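Local coordinates for protein UDP-N-acetylglucosamine 4-epimerase (Bacillus cereus, PDB 3M2P) that probably interconverts UDP-N-acetylglucosamine and its C4 epimer, and binds UDP, at residues A191-F199 and I260-S268; N157-G165 and E198-V209. All coordinates share one frame; numbering follows the deposited sequence.

Contacts 1 and 2 share E198 and F199 and meet on strand 197-201. In contact 1 the loop 260-268 lies along its R197 and E198. In contact 2 it pairs with 154-164 and leads into helix 202-212. Their centres are about 15 Å apart. S263 OG and H162 NE2, 2.7 Å apart, probably share a hydrogen bond, and M265 CE packs 3.6 Å from A161 CB. F13 and L14 bind UDP in a crystal structure of this protein, though no UDP is bound to this chain. Contact 1 lies away from them. Contact 2 comes close: G165 is about 3 Å from the F13 side chain, and the L163 side chain about 4 Å from that of L14.

Contact 1. Residues A191-F199 and I260-S268; sequences ANSVAKREF and IHSSYMDSS
R197 and S263 bring their backbones together in a single beta bridge, and the touching parts of the segments run in much the same direction, 28° apart end to end. S263 N donates to K196 O at 2.8 Å. E198 N returns a bond to S263 O at 2.7 Å, so S263 is gripped through both N and O. One step earlier the S262 hydroxyl takes over from backbone: K196 N donates to S262 OG at 2.7 Å, nearly straight at 169°. K196 O lies near the plane of the Y264 ring, at its edge, 3.5 Å from Y264 CD1.

The buried end is built round E198. Its CG is anti to the backbone N (chi1 -167°), and the chain runs straight out alongside Y264 to M265, a selenomethionine. OE1 is modelled so close to M265 N that the length of that hydrogen bond is doubtful. OE2 has weak bonds to S226 N and G227 N. S263 OG points off to H162 NE2.

The other end is looser. A195 CB comes no nearer than 4.2 Å to I260 CG2. The R197 side chain crosses I260 at about a right angle, with R197 NE 3.7 Å from I260 CG2, and its NH2 goes on to N232 OD1. K196 touches Y264 CE1 through CB, but the rest of its extended chain leads away from the loop, and the residue is exposed. H261 is exposed too, and its CB points away from 191-199.

The arrangement is that of an isolated beta bridge, which fastens an irregular loop to strand 197-201 at R197.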
ATOM      1  N   ALA A 191      20.928 -17.118 -15.942  1.00 48.25           N
ATOM      2  CA  ALA A 191      21.764 -16.327 -16.837  1.00 48.81           C
ATOM      3  C   ALA A 191      22.554 -15.321 -16.000  1.00 48.78           C
ATOM      4  O   ALA A 191      22.416 -15.289 -14.781  1.00 47.87           O
ATOM      5  CB  ALA A 191      20.919 -15.621 -17.883  1.00 47.54           C
ATOM      6  N   ASN A 192      23.395 -14.521 -16.645  1.00 48.38           N
ATOM      7  CA  ASN A 192      24.086 -13.452 -15.940  1.00 47.32           C
ATOM      8  C   ASN A 192      23.193 -12.238 -15.786  1.00 47.93           C
ATOM      9  O   ASN A 192      22.347 -11.973 -16.634  1.00 48.33           O
ATOM     10  CB  ASN A 192      25.351 -13.052 -16.683  1.00 47.56           C
ATOM     11  CG  ASN A 192      26.569 -13.747 -16.151  1.00 48.38           C
ATOM     12  OD1 ASN A 192      26.780 -13.825 -14.931  1.00 47.81           O
ATOM     13  ND2 ASN A 192      27.396 -14.257 -17.061  1.00 46.99           N
ATOM     14  N   SER A 193      23.380 -11.498 -14.704  1.00 47.64           N
ATOM     15  CA  SER A 193      22.564 -10.318 -14.478  1.00 46.81           C
ATOM     16  C   SER A 193      23.400  -9.199 -13.924  1.00 44.96           C
ATOM     17  O   SER A 193      24.369  -9.429 -13.206  1.00 44.63           O
ATOM     18  CB  SER A 193      21.392 -10.611 -13.532  1.00 47.66           C
ATOM     19  OG  SER A 193      20.313  -9.712 -13.761  1.00 48.08           O
ATOM     20  N   VAL A 194      23.007  -7.983 -14.270  1.00 46.31           N
ATOM     21  CA  VAL A 194      23.677  -6.791 -13.785  1.00 46.23           C
ATOM     22  C   VAL A 194      22.896  -6.161 -12.621  1.00 44.67           C
ATOM     23  O   VAL A 194      23.375  -5.233 -11.972  1.00 45.32           O
ATOM     24  CB  VAL A 194      23.897  -5.783 -14.934  1.00 45.08           C
ATOM     25  CG1 VAL A 194      24.797  -4.644 -14.481  1.00 47.28           C
ATOM     26  CG2 VAL A 194      24.527  -6.483 -16.109  1.00 44.07           C
ATOM     27  N   ALA A 195      21.709  -6.696 -12.347  1.00 44.25           N
ATOM     28  CA  ALA A 195      20.855  -6.199 -11.272  1.00 43.61           C
ATOM     29  C   ALA A 195      21.475  -6.446  -9.905  1.00 43.94           C
ATOM     30  O   ALA A 195      22.070  -7.496  -9.668  1.00 43.49           O
ATOM     31  CB  ALA A 195      19.489  -6.836 -11.347  1.00 45.13           C
ATOM     32  N   LYS A 196      21.329  -5.462  -9.019  1.00 44.17           N
ATOM     33  CA  LYS A 196      21.922  -5.486  -7.685  1.00 43.43           C
ATOM     34  C   LYS A 196      20.821  -5.497  -6.636  1.00 43.12           C
ATOM     35  O   LYS A 196      19.903  -4.671  -6.679  1.00 42.53           O
ATOM     36  CB  LYS A 196      22.830  -4.271  -7.486  1.00 43.01           C
ATOM     37  CG  LYS A 196      24.159  -4.398  -8.209  1.00 46.14           C
ATOM     38  CD  LYS A 196      24.900  -3.068  -8.367  1.00 49.15           C
ATOM     39  CE  LYS A 196      26.374  -3.308  -8.752  1.00 50.81           C
ATOM     40  NZ  LYS A 196      27.019  -2.169  -9.497  1.00 52.83           N
ATOM     41  N   ARG A 197      20.910  -6.444  -5.705  1.00 42.73           N
ATOM     42  CA  ARG A 197      19.887  -6.633  -4.676  1.00 42.24           C
ATOM     43  C   ARG A 197      20.503  -6.547  -3.284  1.00 41.90           C
ATOM     44  O   ARG A 197      21.559  -7.113  -3.045  1.00 42.26           O
ATOM     45  CB  ARG A 197      19.186  -7.985  -4.861  1.00 43.97           C
ATOM     46  CG  ARG A 197      18.273  -8.067  -6.089  1.00 44.98           C
ATOM     47  CD  ARG A 197      17.371  -9.294  -6.027  1.00 46.41           C
ATOM     48  NE  ARG A 197      17.992 -10.472  -6.626  1.00 50.18           N
ATOM     49  CZ  ARG A 197      17.589 -11.728  -6.423  1.00 51.74           C
ATOM     50  NH1 ARG A 197      16.578 -11.992  -5.613  1.00 49.98           N
ATOM     51  NH2 ARG A 197      18.214 -12.733  -7.021  1.00 53.89           N
ATOM     52  N   GLU A 198      19.847  -5.839  -2.366  1.00 41.46           N
ATOM     53  CA  GLU A 198      20.424  -5.607  -1.042  1.00 40.37           C
ATOM     54  C   GLU A 198      20.051  -6.710  -0.061  1.00 40.16           C
ATOM     55  O   GLU A 198      18.880  -7.034   0.090  1.00 39.62           O
ATOM     56  CB  GLU A 198      19.980  -4.253  -0.515  1.00 39.91           C
ATOM     57  CG  GLU A 198      20.736  -3.747   0.702  1.00 40.24           C
ATOM     58  CD  GLU A 198      20.338  -2.318   1.032  1.00 40.16           C
ATOM     59  OE1 GLU A 198      19.492  -1.775   0.284  1.00 38.81           O
ATOM     60  OE2 GLU A 198      20.856  -1.740   2.022  1.00 41.05           O
ATOM     61  N   PHE A 199      21.055  -7.291   0.594  1.00 41.18           N
ATOM     62  CA  PHE A 199      20.843  -8.406   1.516  1.00 40.23           C
ATOM     63  C   PHE A 199      21.222  -8.074   2.961  1.00 40.08           C
ATOM     64  O   PHE A 199      22.388  -7.829   3.265  1.00 41.00           O
ATOM     65  CB  PHE A 199      21.637  -9.618   1.058  1.00 40.14           C
ATOM     66  CG  PHE A 199      21.167 -10.190  -0.236  1.00 41.41           C
ATOM     67  CD1 PHE A 199      21.669  -9.721  -1.439  1.00 41.20           C
ATOM     68  CD2 PHE A 199      20.235 -11.217  -0.254  1.00 41.68           C
ATOM     69  CE1 PHE A 199      21.248 -10.255  -2.632  1.00 40.37           C
ATOM     70  CE2 PHE A 199      19.807 -11.756  -1.452  1.00 41.58           C
ATOM     71  CZ  PHE A 199      20.311 -11.268  -2.639  1.00 42.24           C
ATOM     72  N   ILE A 260      15.127 -10.462 -13.353  1.00 55.17           N
ATOM     73  CA  ILE A 260      15.576  -9.923 -12.078  1.00 53.13           C
ATOM     74  C   ILE A 260      15.725  -8.418 -12.135  1.00 52.04           C
ATOM     75  O   ILE A 260      16.255  -7.883 -13.104  1.00 52.44           O
ATOM     76  CB  ILE A 260      16.912 -10.545 -11.668  1.00 51.87           C
ATOM     77  CG1 ILE A 260      16.848 -12.062 -11.851  1.00 53.71           C
ATOM     78  CG2 ILE A 260      17.250 -10.191 -10.234  1.00 51.26           C
ATOM     79  CD1 ILE A 260      17.648 -12.842 -10.828  1.00 53.71           C
ATOM     80  N   HIS A 261      15.249  -7.736 -11.098  1.00 50.57           N
ATOM     81  CA  HIS A 261      15.383  -6.282 -11.029  1.00 49.27           C
ATOM     82  C   HIS A 261      16.246  -5.839  -9.843  1.00 46.84           C
ATOM     83  O   HIS A 261      16.424  -6.589  -8.880  1.00 46.75           O
ATOM     84  CB  HIS A 261      14.000  -5.612 -11.012  1.00 48.68           C
ATOM     85  CG  HIS A 261      13.200  -5.863 -12.256  1.00 52.07           C
ATOM     86  ND1 HIS A 261      12.235  -6.844 -12.339  1.00 53.59           N
ATOM     87  CD2 HIS A 261      13.241  -5.276 -13.478  1.00 52.75           C
ATOM     88  CE1 HIS A 261      11.707  -6.845 -13.551  1.00 52.73           C
ATOM     89  NE2 HIS A 261      12.298  -5.901 -14.261  1.00 53.64           N
ATOM     90  N   SER A 262      16.799  -4.632  -9.919  1.00 44.76           N
ATOM     91  CA  SER A 262      17.618  -4.111  -8.825  1.00 43.91           C
ATOM     92  C   SER A 262      16.786  -3.630  -7.640  1.00 41.74           C
ATOM     93  O   SER A 262      15.751  -2.996  -7.817  1.00 41.39           O
ATOM     94  CB  SER A 262      18.510  -2.971  -9.313  1.00 43.04           C
ATOM     95  OG  SER A 262      19.674  -3.478  -9.930  1.00 43.48           O
ATOM     96  N   SER A 263      17.240  -3.930  -6.430  1.00 40.89           N
ATOM     97  CA  SER A 263      16.627  -3.340  -5.241  1.00 40.16           C
ATOM     98  C   SER A 263      17.618  -3.129  -4.103  1.00 38.47           C
ATOM     99  O   SER A 263      18.172  -4.072  -3.551  1.00 38.29           O
ATOM    100  CB  SER A 263      15.396  -4.135  -4.776  1.00 40.00           C
ATOM    101  OG  SER A 263      15.692  -5.500  -4.543  1.00 39.42           O
ATOM    102  N   TYR A 264      17.847  -1.866  -3.771  1.00 38.05           N
ATOM    103  CA  TYR A 264      18.673  -1.517  -2.628  1.00 38.42           C
ATOM    104  C   TYR A 264      18.265  -0.159  -2.111  1.00 37.87           C
ATOM    105  O   TYR A 264      17.584   0.588  -2.805  1.00 38.06           O
ATOM    106  CB  TYR A 264      20.162  -1.532  -2.980  1.00 38.94           C
ATOM    107  CG  TYR A 264      20.550  -0.801  -4.254  1.00 38.53           C
ATOM    108  CD1 TYR A 264      20.646  -1.483  -5.460  1.00 39.77           C
ATOM    109  CD2 TYR A 264      20.852   0.558  -4.245  1.00 37.77           C
ATOM    110  CE1 TYR A 264      21.010  -0.840  -6.622  1.00 39.93           C
ATOM    111  CE2 TYR A 264      21.214   1.216  -5.409  1.00 37.90           C
ATOM    112  CZ  TYR A 264      21.301   0.506  -6.596  1.00 38.50           C
ATOM    113  OH  TYR A 264      21.676   1.124  -7.769  1.00 36.81           O
HETATM  114  N   MSE A 265      18.682   0.165  -0.895  1.00 38.00           N
HETATM  115  CA  MSE A 265      18.238   1.396  -0.264  1.00 37.49           C
HETATM  116  C   MSE A 265      19.356   2.214   0.325  1.00 36.48           C
HETATM  117  O   MSE A 265      20.396   1.703   0.724  1.00 35.75           O
HETATM  118  CB  MSE A 265      17.252   1.105   0.867  1.00 36.32           C
HETATM  119  CG  MSE A 265      15.991   0.409   0.446  1.00 38.34           C
HETATM  120 SE   MSE A 265      15.086  -0.340   1.995  1.00 52.79          SE
HETATM  121  CE  MSE A 265      16.581  -1.374   2.742  1.00 36.83           C
ATOM    122  N   ASP A 266      19.075   3.504   0.412  1.00 36.97           N
ATOM    123  CA  ASP A 266      19.851   4.459   1.168  1.00 35.68           C
ATOM    124  C   ASP A 266      19.372   4.405   2.622  1.00 36.49           C
ATOM    125  O   ASP A 266      18.206   4.678   2.909  1.00 36.78           O
ATOM    126  CB  ASP A 266      19.588   5.827   0.555  1.00 35.25           C
ATOM    127  CG  ASP A 266      20.202   6.938   1.331  1.00 36.55           C
ATOM    128  OD1 ASP A 266      20.829   6.643   2.364  1.00 37.66           O
ATOM    129  OD2 ASP A 266      20.051   8.106   0.908  1.00 37.22           O
ATOM    130  N   SER A 267      20.249   4.027   3.544  1.00 36.64           N
ATOM    131  CA  SER A 267      19.833   3.902   4.944  1.00 36.81           C
ATOM    132  C   SER A 267      20.377   5.002   5.866  1.00 37.47           C
ATOM    133  O   SER A 267      20.506   4.803   7.081  1.00 36.96           O
ATOM    134  CB  SER A 267      20.192   2.522   5.491  1.00 36.48           C
ATOM    135  OG  SER A 267      19.500   1.514   4.784  1.00 36.97           O
ATOM    136  N   SER A 268      20.692   6.155   5.278  1.00 36.95           N
ATOM    137  CA  SER A 268      21.093   7.332   6.031  1.00 37.06           C
ATOM    138  C   SER A 268      20.210   7.524   7.265  1.00 38.46           C
ATOM    139  O   SER A 268      20.684   7.420   8.395  1.00 38.24           O
ATOM    140  CB  SER A 268      20.984   8.580   5.155  1.00 38.72           C
ATOM    141  OG  SER A 268      21.736   8.447   3.968  1.00 40.15           O
TER

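Contact 2. Residues N157-G165 and E198-V209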
ATOM      1  N   ASN A 157       7.969   2.000  11.651  1.00 33.77           N
ATOM      2  CA  ASN A 157       7.981   1.080  10.518  1.00 32.52           C
ATOM      3  C   ASN A 157       9.387   0.876   9.958  1.00 33.21           C
ATOM      4  O   ASN A 157      10.054   1.835   9.562  1.00 33.58           O
ATOM      5  CB  ASN A 157       7.084   1.616   9.410  1.00 32.82           C
ATOM      6  CG  ASN A 157       5.642   1.705   9.825  1.00 32.90           C
ATOM      7  OD1 ASN A 157       4.951   2.669   9.508  1.00 32.77           O
ATOM      8  ND2 ASN A 157       5.174   0.694  10.535  1.00 33.59           N
ATOM      9  N   LEU A 158       9.829  -0.375   9.911  1.00 31.78           N
ATOM     10  CA  LEU A 158      11.161  -0.705   9.427  1.00 32.01           C
ATOM     11  C   LEU A 158      11.104  -1.400   8.073  1.00 32.29           C
ATOM     12  O   LEU A 158      10.767  -2.577   7.997  1.00 33.58           O
ATOM     13  CB  LEU A 158      11.858  -1.639  10.419  1.00 32.38           C
ATOM     14  CG  LEU A 158      12.038  -1.150  11.851  1.00 31.94           C
ATOM     15  CD1 LEU A 158      12.795  -2.177  12.671  1.00 32.22           C
ATOM     16  CD2 LEU A 158      12.761   0.175  11.841  1.00 32.33           C
ATOM     17  N   ARG A 159      11.435  -0.690   7.005  1.00 31.82           N
ATOM     18  CA  ARG A 159      11.506  -1.327   5.690  1.00 32.71           C
ATOM     19  C   ARG A 159      12.797  -2.144   5.498  1.00 33.95           C
ATOM     20  O   ARG A 159      13.776  -1.645   4.950  1.00 33.84           O
ATOM     21  CB  ARG A 159      11.338  -0.291   4.578  1.00 31.56           C
ATOM     22  CG  ARG A 159       9.982   0.349   4.586  1.00 31.25           C
ATOM     23  CD  ARG A 159       9.869   1.459   3.584  1.00 31.24           C
ATOM     24  NE  ARG A 159       8.490   1.928   3.480  1.00 32.30           N
ATOM     25  CZ  ARG A 159       8.136   3.118   3.000  1.00 33.25           C
ATOM     26  NH1 ARG A 159       9.063   3.976   2.582  1.00 33.41           N
ATOM     27  NH2 ARG A 159       6.855   3.456   2.929  1.00 31.29           N
ATOM     28  N   PHE A 160      12.779  -3.399   5.953  1.00 33.79           N
ATOM     29  CA  PHE A 160      13.915  -4.314   5.819  1.00 33.79           C
ATOM     30  C   PHE A 160      14.303  -4.599   4.377  1.00 34.97           C
ATOM     31  O   PHE A 160      13.442  -4.751   3.515  1.00 35.37           O
ATOM     32  CB  PHE A 160      13.622  -5.651   6.506  1.00 33.88           C
ATOM     33  CG  PHE A 160      13.475  -5.548   7.987  1.00 34.29           C
ATOM     34  CD1 PHE A 160      14.529  -5.109   8.770  1.00 33.97           C
ATOM     35  CD2 PHE A 160      12.285  -5.888   8.599  1.00 33.87           C
ATOM     36  CE1 PHE A 160      14.396  -5.004  10.119  1.00 33.74           C
ATOM     37  CE2 PHE A 160      12.147  -5.788   9.952  1.00 33.38           C
ATOM     38  CZ  PHE A 160      13.201  -5.339  10.714  1.00 34.77           C
ATOM     39  N   ALA A 161      15.607  -4.678   4.127  1.00 36.61           N
ATOM     40  CA  ALA A 161      16.117  -5.158   2.848  1.00 37.48           C
ATOM     41  C   ALA A 161      15.925  -6.668   2.834  1.00 36.85           C
ATOM     42  O   ALA A 161      15.326  -7.217   3.748  1.00 37.18           O
ATOM     43  CB  ALA A 161      17.590  -4.789   2.667  1.00 37.42           C
ATOM     44  N   HIS A 162      16.416  -7.343   1.810  1.00 36.55           N
ATOM     45  CA  HIS A 162      16.169  -8.770   1.696  1.00 37.64           C
ATOM     46  C   HIS A 162      16.854  -9.550   2.804  1.00 37.14           C
ATOM     47  O   HIS A 162      18.068  -9.526   2.928  1.00 38.14           O
ATOM     48  CB  HIS A 162      16.570  -9.275   0.308  1.00 38.23           C
ATOM     49  CG  HIS A 162      15.914  -8.517  -0.800  1.00 37.97           C
ATOM     50  ND1 HIS A 162      14.580  -8.661  -1.104  1.00 36.38           N
ATOM     51  CD2 HIS A 162      16.394  -7.575  -1.647  1.00 39.77           C
ATOM     52  CE1 HIS A 162      14.268  -7.855  -2.104  1.00 37.98           C
ATOM     53  NE2 HIS A 162      15.350  -7.180  -2.448  1.00 39.33           N
ATOM     54  N   LEU A 163      16.069 -10.241   3.615  1.00 36.23           N
ATOM     55  CA  LEU A 163      16.640 -10.942   4.750  1.00 38.85           C
ATOM     56  C   LEU A 163      17.268 -12.278   4.338  1.00 40.35           C
ATOM     57  O   LEU A 163      16.701 -13.021   3.531  1.00 40.35           O
ATOM     58  CB  LEU A 163      15.598 -11.149   5.866  1.00 38.44           C
ATOM     59  CG  LEU A 163      14.883  -9.915   6.435  1.00 39.12           C
ATOM     60  CD1 LEU A 163      14.077  -9.261   5.321  1.00 40.81           C
ATOM     61  CD2 LEU A 163      13.951 -10.245   7.610  1.00 36.22           C
ATOM     62  N   TYR A 164      18.444 -12.567   4.891  1.00 39.02           N
ATOM     63  CA  TYR A 164      19.008 -13.906   4.812  1.00 41.12           C
ATOM     64  C   TYR A 164      19.532 -14.313   6.177  1.00 42.28           C
ATOM     65  O   TYR A 164      19.869 -13.456   6.997  1.00 41.05           O
ATOM     66  CB  TYR A 164      20.121 -13.982   3.770  1.00 42.11           C
ATOM     67  CG  TYR A 164      21.327 -13.143   4.093  1.00 41.43           C
ATOM     68  CD1 TYR A 164      21.430 -11.840   3.631  1.00 40.81           C
ATOM     69  CD2 TYR A 164      22.364 -13.653   4.853  1.00 41.69           C
ATOM     70  CE1 TYR A 164      22.524 -11.071   3.925  1.00 40.53           C
ATOM     71  CE2 TYR A 164      23.469 -12.885   5.156  1.00 41.09           C
ATOM     72  CZ  TYR A 164      23.544 -11.599   4.687  1.00 41.27           C
ATOM     73  OH  TYR A 164      24.650 -10.830   4.970  1.00 42.79           O
ATOM     74  N   GLY A 165      19.596 -15.616   6.425  1.00 44.13           N
ATOM     75  CA  GLY A 165      20.077 -16.112   7.705  1.00 45.22           C
ATOM     76  C   GLY A 165      20.569 -17.552   7.717  1.00 47.46           C
ATOM     77  O   GLY A 165      20.925 -18.119   6.683  1.00 49.22           O
ATOM     78  N   GLU A 198      19.847  -5.839  -2.366  1.00 41.46           N
ATOM     79  CA  GLU A 198      20.424  -5.607  -1.042  1.00 40.37           C
ATOM     80  C   GLU A 198      20.051  -6.710  -0.061  1.00 40.16           C
ATOM     81  O   GLU A 198      18.880  -7.034   0.090  1.00 39.62           O
ATOM     82  CB  GLU A 198      19.980  -4.253  -0.515  1.00 39.91           C
ATOM     83  CG  GLU A 198      20.736  -3.747   0.702  1.00 40.24           C
ATOM     84  CD  GLU A 198      20.338  -2.318   1.032  1.00 40.16           C
ATOM     85  OE1 GLU A 198      19.492  -1.775   0.284  1.00 38.81           O
ATOM     86  OE2 GLU A 198      20.856  -1.740   2.022  1.00 41.05           O
ATOM     87  N   PHE A 199      21.055  -7.291   0.594  1.00 41.18           N
ATOM     88  CA  PHE A 199      20.843  -8.406   1.516  1.00 40.23           C
ATOM     89  C   PHE A 199      21.222  -8.074   2.961  1.00 40.08           C
ATOM     90  O   PHE A 199      22.388  -7.829   3.265  1.00 41.00           O
ATOM     91  CB  PHE A 199      21.637  -9.618   1.058  1.00 40.14           C
ATOM     92  CG  PHE A 199      21.167 -10.190  -0.236  1.00 41.41           C
ATOM     93  CD1 PHE A 199      21.669  -9.721  -1.439  1.00 41.20           C
ATOM     94  CD2 PHE A 199      20.235 -11.217  -0.254  1.00 41.68           C
ATOM     95  CE1 PHE A 199      21.248 -10.255  -2.632  1.00 40.37           C
ATOM     96  CE2 PHE A 199      19.807 -11.756  -1.452  1.00 41.58           C
ATOM     97  CZ  PHE A 199      20.311 -11.268  -2.639  1.00 42.24           C
ATOM     98  N   LEU A 200      20.232  -8.088   3.848  1.00 38.83           N
ATOM     99  CA  LEU A 200      20.443  -7.744   5.247  1.00 39.06           C
ATOM    100  C   LEU A 200      20.432  -8.983   6.114  1.00 39.02           C
ATOM    101  O   LEU A 200      19.438  -9.691   6.167  1.00 39.58           O
ATOM    102  CB  LEU A 200      19.354  -6.786   5.725  1.00 38.58           C
ATOM    103  CG  LEU A 200      19.285  -6.523   7.227  1.00 37.82           C
ATOM    104  CD1 LEU A 200      20.475  -5.701   7.671  1.00 38.71           C
ATOM    105  CD2 LEU A 200      17.997  -5.814   7.571  1.00 36.34           C
ATOM    106  N   TYR A 201      21.540  -9.239   6.796  1.00 39.64           N
ATOM    107  CA  TYR A 201      21.656 -10.396   7.670  1.00 40.13           C
ATOM    108  C   TYR A 201      20.598 -10.312   8.765  1.00 39.81           C
ATOM    109  O   TYR A 201      20.373  -9.247   9.331  1.00 39.45           O
ATOM    110  CB  TYR A 201      23.070 -10.446   8.254  1.00 41.08           C
ATOM    111  CG  TYR A 201      23.419 -11.675   9.071  1.00 41.81           C
ATOM    112  CD1 TYR A 201      22.744 -12.872   8.909  1.00 41.42           C
ATOM    113  CD2 TYR A 201      24.469 -11.638   9.984  1.00 43.57           C
ATOM    114  CE1 TYR A 201      23.084 -13.983   9.659  1.00 42.90           C
ATOM    115  CE2 TYR A 201      24.823 -12.746  10.733  1.00 43.97           C
ATOM    116  CZ  TYR A 201      24.127 -13.914  10.571  1.00 44.40           C
ATOM    117  OH  TYR A 201      24.477 -15.007  11.336  1.00 44.50           O
ATOM    118  N   ALA A 202      19.933 -11.431   9.039  1.00 39.69           N
ATOM    119  CA  ALA A 202      18.896 -11.476  10.059  1.00 38.77           C
ATOM    120  C   ALA A 202      19.392 -10.934  11.398  1.00 39.69           C
ATOM    121  O   ALA A 202      18.658 -10.248  12.100  1.00 39.99           O
ATOM    122  CB  ALA A 202      18.372 -12.893  10.223  1.00 39.39           C
ATOM    123  N   LYS A 203      20.638 -11.235  11.756  1.00 40.90           N
ATOM    124  CA  LYS A 203      21.211 -10.792  13.034  1.00 39.95           C
ATOM    125  C   LYS A 203      21.258  -9.263  13.116  1.00 38.42           C
ATOM    126  O   LYS A 203      20.990  -8.683  14.160  1.00 38.13           O
ATOM    127  CB  LYS A 203      22.603 -11.388  13.202  1.00 40.63           C
ATOM    128  CG  LYS A 203      22.928 -11.912  14.571  1.00 40.99           C
ATOM    129  CD  LYS A 203      23.436 -13.346  14.468  1.00 43.51           C
ATOM    130  CE  LYS A 203      24.804 -13.543  15.142  1.00 46.12           C
ATOM    131  NZ  LYS A 203      24.915 -12.928  16.511  1.00 48.63           N
ATOM    132  N   ASP A 204      21.578  -8.623  11.995  1.00 38.67           N
ATOM    133  CA  ASP A 204      21.580  -7.167  11.889  1.00 38.09           C
ATOM    134  C   ASP A 204      20.177  -6.562  11.845  1.00 38.13           C
ATOM    135  O   ASP A 204      19.990  -5.397  12.177  1.00 37.69           O
ATOM    136  CB  ASP A 204      22.329  -6.736  10.630  1.00 39.62           C
ATOM    137  CG  ASP A 204      23.842  -6.883  10.763  1.00 42.05           C
ATOM    138  OD1 ASP A 204      24.376  -6.720  11.891  1.00 41.02           O
ATOM    139  OD2 ASP A 204      24.489  -7.150   9.723  1.00 42.14           O
ATOM    140  N   ALA A 205      19.198  -7.342  11.406  1.00 37.85           N
ATOM    141  CA  ALA A 205      17.819  -6.883  11.392  1.00 37.38           C
ATOM    142  C   ALA A 205      17.245  -6.904  12.808  1.00 37.87           C
ATOM    143  O   ALA A 205      16.520  -5.983  13.224  1.00 36.94           O
ATOM    144  CB  ALA A 205      16.980  -7.738  10.460  1.00 37.61           C
ATOM    145  N   ALA A 206      17.573  -7.960  13.546  1.00 37.80           N
ATOM    146  CA  ALA A 206      17.210  -8.039  14.949  1.00 37.15           C
ATOM    147  C   ALA A 206      17.917  -6.924  15.708  1.00 37.39           C
ATOM    148  O   ALA A 206      17.403  -6.434  16.711  1.00 37.42           O
ATOM    149  CB  ALA A 206      17.566  -9.385  15.516  1.00 37.25           C
ATOM    150  N   LYS A 207      19.091  -6.517  15.222  1.00 37.71           N
ATOM    151  CA  LYS A 207      19.827  -5.417  15.849  1.00 37.45           C
ATOM    152  C   LYS A 207      19.069  -4.107  15.708  1.00 37.10           C
ATOM    153  O   LYS A 207      18.897  -3.375  16.683  1.00 36.96           O
ATOM    154  CB  LYS A 207      21.241  -5.272  15.277  1.00 37.13           C
ATOM    155  CG  LYS A 207      22.044  -4.099  15.867  1.00 37.21           C
ATOM    156  CD  LYS A 207      23.497  -4.160  15.424  1.00 38.69           C
ATOM    157  CE  LYS A 207      24.368  -3.100  16.077  1.00 39.01           C
ATOM    158  NZ  LYS A 207      24.553  -1.882  15.244  1.00 39.05           N
ATOM    159  N   SER A 208      18.612  -3.820  14.493  1.00 36.65           N
ATOM    160  CA  SER A 208      17.876  -2.594  14.227  1.00 36.80           C
ATOM    161  C   SER A 208      16.552  -2.545  15.008  1.00 36.55           C
ATOM    162  O   SER A 208      16.078  -1.470  15.374  1.00 35.50           O
ATOM    163  CB  SER A 208      17.634  -2.425  12.725  1.00 36.31           C
ATOM    164  OG  SER A 208      16.807  -3.462  12.224  1.00 36.04           O
ATOM    165  N   VAL A 209      15.957  -3.707  15.263  1.00 36.43           N
ATOM    166  CA  VAL A 209      14.764  -3.757  16.107  1.00 36.33           C
ATOM    167  C   VAL A 209      15.116  -3.244  17.507  1.00 36.74           C
ATOM    168  O   VAL A 209      14.413  -2.410  18.078  1.00 36.80           O
ATOM    169  CB  VAL A 209      14.147  -5.182  16.181  1.00 35.37           C
ATOM    170  CG1 VAL A 209      13.222  -5.297  17.365  1.00 35.92           C
ATOM    171  CG2 VAL A 209      13.397  -5.510  14.906  1.00 34.82           C
TER
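Y164 and Y201 lie side by side where two parallel strands of the Rossmann-type sheet end, a fold expected for this epimerase/dehydratase family. Their planes are 13° apart, but the rings are slid so far that they barely overlap. Y201 CA sits over the Y164 face instead, 3.9 Å from the ring centroid, as a CH-pi contact. Y164 CG stands between its backbone N and carbonyl carbon (chi1 65°), which swings the ring over strand 198-201. The ring's edge meets F199, whose side chain crosses it at about a right angle. Y201 OH and E288 OE2 are hydrogen-bonded.

Backbone bonds hold the strands: H162 N to E198 O, L200 N to H162 O at 2.8 Å, a weak one from Y164 N to L200 O, and A202 N to Y164 O at 2.9 Å. The last ties strand 162-164 to the first turn of helix 202-209.

That helix runs nearly antiparallel to strand 157-160, with the axes 10.6 Å apart. The F160 ring packs between them. L200 CD2 approaches its ring obliquely, 3.7 Å from F160 CD1, and A205 CB is also oblique. The L158 and V209 side chains cross at about a right angle, touching through CD1 and CG2. S208 OG lies in the F160 ring plane, 3.6 Å from F160 CE1, and donates to A205 O at 2.7 Å, from the same face of that carbonyl as V209 N.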